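Local atomic coordinates of PTS system, IIabc component (Clostridium difficile, PDB entry 3IPJ), a protein that probably acts as the EIIB domain of a phosphotransferase-system sugar transporter, passing a phosphoryl group through a phosphocysteine to the incoming sugar, possibly trehalose. Residues E40-K45 and G61-I66; E78-K81 and K85-S88. One frame throughout, in Å; residues are numbered along the deposited sequence.

Interaction 1 of 2, residues E40-K45 and G61-I66; sequences EIINDK and GQYQII
Ile42 lies over one face of the Tyr63 ring with both of its branches. Its CD1 makes a CH-pi contact, 3.8 Å from the centroid of the Tyr63 ring and 21° off the normal. The other branch reaches the phenol end, where Ile42 CG2 comes within 3.2 Å of Tyr63 CZ. Isoleucine suits this place because its two arms diverge from CB to cover body and phenol end alike. Tyr63 CG stands anti to the backbone N (chi1 -161°), which carries the ring out from its strand toward Ile42.

The contact lies against the four-stranded antiparallel sheet of the EIIB domain. Tyr63 belongs to the inner strand 62-66, its backbone bonded to Val34 of strand 31-36, while residues 40-45 run into helix 44-48, which begins at Asp44. Val47 of that helix touches both Ile42 and Tyr63, so the pair joins the hydrophobic core between the sheet and this connection.

The polar part sits at the ring's edge. Tyr63 OH donates to Asp44 OD1 at 2.8 Å, meeting the oxygen from above the carboxylate, 52° out of its plane. Tyrosine fits here because it is apolar along its face yet ends in a donor. The second oxygen, Asp44 OD2, forms a salt bridge with Arg39, which probably favours the charged carboxylate and limits its rotation. Asn43, the N-cap, accepts a weak capping bond at OD1 from Lys45 N.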
# COMPACT_ATOMS: atom_id res chain seq x y z
N GLU A 40 -12.30 2.50 -9.61
CA GLU A 40 -12.47 3.11 -10.91
C GLU A 40 -11.94 4.53 -11.00
O GLU A 40 -12.00 5.14 -12.09
CB GLU A 40 -13.97 3.10 -11.33
CG GLU A 40 -14.42 1.72 -11.68
CD GLU A 40 -15.94 1.58 -11.62
OE1 GLU A 40 -16.69 2.59 -11.50
OE2 GLU A 40 -16.39 0.41 -11.68
N ILE A 41 -11.44 5.08 -9.89
CA ILE A 41 -10.76 6.36 -9.95
C ILE A 41 -9.23 6.22 -9.75
O ILE A 41 -8.51 7.25 -9.67
CB ILE A 41 -11.33 7.30 -8.89
CG1 ILE A 41 -11.31 6.60 -7.51
CG2 ILE A 41 -12.73 7.74 -9.34
CD1 ILE A 41 -11.75 7.50 -6.33
N ILE A 42 -8.73 4.97 -9.66
CA ILE A 42 -7.30 4.71 -9.44
C ILE A 42 -6.67 4.48 -10.84
O ILE A 42 -7.08 3.57 -11.59
CB ILE A 42 -7.07 3.44 -8.54
CG1 ILE A 42 -7.72 3.57 -7.16
CG2 ILE A 42 -5.54 3.18 -8.32
CD1 ILE A 42 -7.49 2.31 -6.31
N ASN A 43 -5.67 5.32 -11.17
CA ASN A 43 -5.01 5.27 -12.45
C ASN A 43 -3.92 4.18 -12.39
O ASN A 43 -2.79 4.43 -11.87
CB ASN A 43 -4.39 6.65 -12.72
CG ASN A 43 -3.72 6.74 -14.09
OD1 ASN A 43 -3.49 5.71 -14.75
ND2 ASN A 43 -3.40 7.96 -14.52
N ASP A 44 -4.23 2.98 -12.86
CA ASP A 44 -3.32 1.85 -12.67
C ASP A 44 -1.98 2.17 -13.29
O ASP A 44 -0.94 1.77 -12.78
CB ASP A 44 -3.84 0.55 -13.31
CG ASP A 44 -5.16 0.02 -12.70
OD1 ASP A 44 -5.70 0.59 -11.70
OD2 ASP A 44 -5.67 -1.02 -13.24
N LYS A 45 -2.00 2.83 -14.45
CA LYS A 45 -0.76 3.08 -15.21
C LYS A 45 0.20 3.94 -14.40
O LYS A 45 1.42 3.79 -14.53
CB LYS A 45 -1.05 3.76 -16.55
CG LYS A 45 -1.93 2.92 -17.46
CD LYS A 45 -1.59 1.38 -17.50
CE LYS A 45 -0.35 1.14 -18.40
NZ LYS A 45 -0.10 -0.31 -18.59
N GLY A 61 -12.34 -6.44 -4.04
CA GLY A 61 -12.22 -5.25 -3.21
C GLY A 61 -10.78 -4.83 -2.92
O GLY A 61 -10.56 -3.74 -2.40
N GLN A 62 -9.81 -5.68 -3.25
CA GLN A 62 -8.39 -5.44 -2.92
C GLN A 62 -7.62 -4.92 -4.12
O GLN A 62 -7.49 -5.62 -5.15
CB GLN A 62 -7.70 -6.74 -2.47
CG GLN A 62 -8.09 -7.21 -1.08
CD GLN A 62 -7.28 -8.44 -0.67
OE1 GLN A 62 -7.84 -9.50 -0.25
NE2 GLN A 62 -5.99 -8.33 -0.78
N TYR A 63 -7.05 -3.72 -3.96
CA TYR A 63 -6.08 -3.16 -4.90
C TYR A 63 -4.64 -3.61 -4.47
O TYR A 63 -4.15 -3.19 -3.44
CB TYR A 63 -6.21 -1.64 -4.89
CG TYR A 63 -5.60 -1.00 -6.11
CD1 TYR A 63 -6.32 -0.91 -7.28
CD2 TYR A 63 -4.27 -0.52 -6.10
CE1 TYR A 63 -5.78 -0.34 -8.41
CE2 TYR A 63 -3.69 0.04 -7.22
CZ TYR A 63 -4.45 0.14 -8.37
OH TYR A 63 -3.94 0.73 -9.50
N GLN A 64 -3.98 -4.48 -5.26
CA GLN A 64 -2.79 -5.16 -4.82
C GLN A 64 -1.61 -4.56 -5.61
O GLN A 64 -1.67 -4.48 -6.85
CB GLN A 64 -2.93 -6.65 -5.02
CG GLN A 64 -4.22 -7.13 -4.36
CD GLN A 64 -4.39 -8.65 -4.48
OE1 GLN A 64 -3.47 -9.36 -4.89
NE2 GLN A 64 -5.59 -9.16 -4.13
N ILE A 65 -0.57 -4.13 -4.90
CA ILE A 65 0.59 -3.57 -5.54
C ILE A 65 1.72 -4.50 -5.25
O ILE A 65 2.07 -4.70 -4.08
CB ILE A 65 0.92 -2.23 -4.92
CG1 ILE A 65 -0.30 -1.30 -5.11
CG2 ILE A 65 2.23 -1.69 -5.45
CD1 ILE A 65 -1.08 -1.11 -3.87
N ILE A 66 2.28 -5.10 -6.30
CA ILE A 66 3.34 -6.09 -6.10
C ILE A 66 4.67 -5.33 -5.91
O ILE A 66 5.11 -4.61 -6.82
CB ILE A 66 3.52 -7.06 -7.25
CG1 ILE A 66 2.17 -7.60 -7.76
CG2 ILE A 66 4.48 -8.18 -6.81
CD1 ILE A 66 2.28 -8.44 -9.09

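Interaction 2 of 2, residues E78-K81 and K85-S88; sequences EVEK and KTLS
Thr86 meets Val79 and Glu80 with the two branches of its side chain. The methyl does the apolar work: Thr86 CG2 lies 3.4 Å from Val79 CG1, tighter than usual for two carbons. The two side chains approach at a slant. Val79 turns CG1 anti to its own backbone N (chi1 167°), the rotamer that sends this methyl across to Thr86. A beta-branched residue suits each position, since a short side chain with two arms fits between backbones that come close, the CA atoms of Glu80 and Thr86 lying 6.2 Å apart.

With chi1 at 54°, the Thr86 hydroxyl is held between the backbone N and the carbonyl carbon, leaving the methyl beside the N to face Val79. In the EIIB fold, residues 85-88 follow the last helix and run beside the edge strand 22-27, where Leu87 bonds by its backbone to Ile25. Val79 also packs on Ile25 and on Ala10 of helix 5-17, so the Thr86 methyl extends a seam between helices and sheet.

The hydroxyl points to Glu80 and to a water. Glu80 CG passes 3.9 Å from Thr86 OG1, and the two side chains cross at nearly a right angle. Glu80 touches Thr86 with this aliphatic carbon rather than with its carboxylate. A water donates to Glu80 O at 3.1 Å and also sits 2.5 Å from Thr86 OG1, a separation too short to be trusted, so the bridge is doubtful. Within residues 78-81, Lys81 NZ pairs with Glu78 OE1 in a salt bridge at 3.4 Å, whose hydrogen bond is weak.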
# COMPACT_ATOMS: atom_id res chain seq x y z
N GLU A 78 6.34 2.53 6.43
CA GLU A 78 6.12 3.93 6.18
C GLU A 78 4.61 4.23 6.25
O GLU A 78 4.21 5.11 6.96
CB GLU A 78 6.70 4.30 4.82
CG GLU A 78 8.18 4.07 4.81
CD GLU A 78 8.91 4.84 5.93
OE1 GLU A 78 8.39 5.88 6.43
OE2 GLU A 78 10.07 4.44 6.27
N VAL A 79 3.79 3.46 5.54
CA VAL A 79 2.33 3.70 5.58
C VAL A 79 1.77 3.64 7.01
O VAL A 79 0.86 4.42 7.38
CB VAL A 79 1.57 2.64 4.75
CG1 VAL A 79 0.07 2.71 5.08
CG2 VAL A 79 1.95 2.72 3.20
N GLU A 80 2.32 2.71 7.81
CA GLU A 80 1.95 2.56 9.23
C GLU A 80 2.01 3.85 10.08
O GLU A 80 1.35 3.92 11.13
CB GLU A 80 2.82 1.50 9.92
CG GLU A 80 2.34 0.04 9.86
CD GLU A 80 3.31 -1.03 10.50
OE1 GLU A 80 4.56 -1.02 10.26
OE2 GLU A 80 2.75 -1.93 11.21
N LYS A 81 2.81 4.85 9.70
CA LYS A 81 2.88 6.09 10.50
C LYS A 81 1.89 7.13 9.96
O LYS A 81 1.55 8.10 10.63
CB LYS A 81 4.31 6.66 10.51
CG LYS A 81 5.43 5.66 10.72
CD LYS A 81 6.76 6.25 10.18
CE LYS A 81 7.98 5.30 10.27
NZ LYS A 81 9.24 5.95 9.67
N LYS A 85 -5.94 3.25 8.39
CA LYS A 85 -6.26 1.98 9.00
C LYS A 85 -5.35 0.89 8.38
O LYS A 85 -5.63 0.36 7.31
CB LYS A 85 -7.75 1.71 8.73
CG LYS A 85 -8.45 0.64 9.56
CD LYS A 85 -10.01 0.72 9.35
CE LYS A 85 -10.74 -0.67 9.53
NZ LYS A 85 -10.81 -1.27 10.93
N THR A 86 -4.25 0.58 9.05
CA THR A 86 -3.37 -0.51 8.65
C THR A 86 -3.71 -1.67 9.55
O THR A 86 -4.08 -1.52 10.73
CB THR A 86 -1.86 -0.10 8.71
OG1 THR A 86 -1.51 0.43 10.02
CG2 THR A 86 -1.51 0.93 7.56
N LEU A 87 -3.63 -2.87 9.03
CA LEU A 87 -4.27 -3.87 9.83
C LEU A 87 -3.27 -4.90 10.28
O LEU A 87 -3.38 -5.34 11.42
CB LEU A 87 -5.47 -4.45 9.09
CG LEU A 87 -6.54 -3.35 8.86
CD1 LEU A 87 -7.69 -3.84 8.02
CD2 LEU A 87 -7.03 -2.82 10.20
N SER A 88 -2.31 -5.25 9.40
CA SER A 88 -1.19 -6.17 9.71
C SER A 88 -0.85 -6.13 11.22
O SER A 88 -1.02 -7.15 11.91
CB SER A 88 0.04 -5.93 8.80
OG SER A 88 1.19 -6.71 9.17
O HOH W 1 -1.32 2.43 11.59

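Overall arrangement
Interaction 1 and interaction 2 lie on opposite sides of the chain's centre, about 18 Å between centres, and do not touch. They share no helix or strand, though strand 62-66 runs on to helix 71-79. Interaction 1 is the more buried: it ties an inner strand to the start of helix 44-48 and the residues just before it, using an aromatic face and a direct hydrogen bond to a probably charged carboxylate. Interaction 2 is only partly buried, near edge strand 22-27, and joins the last helix region to the chain after it. There a methyl contact replaces the ring, no direct polar bond is made, and a water lies between, its link to the threonine doubtful.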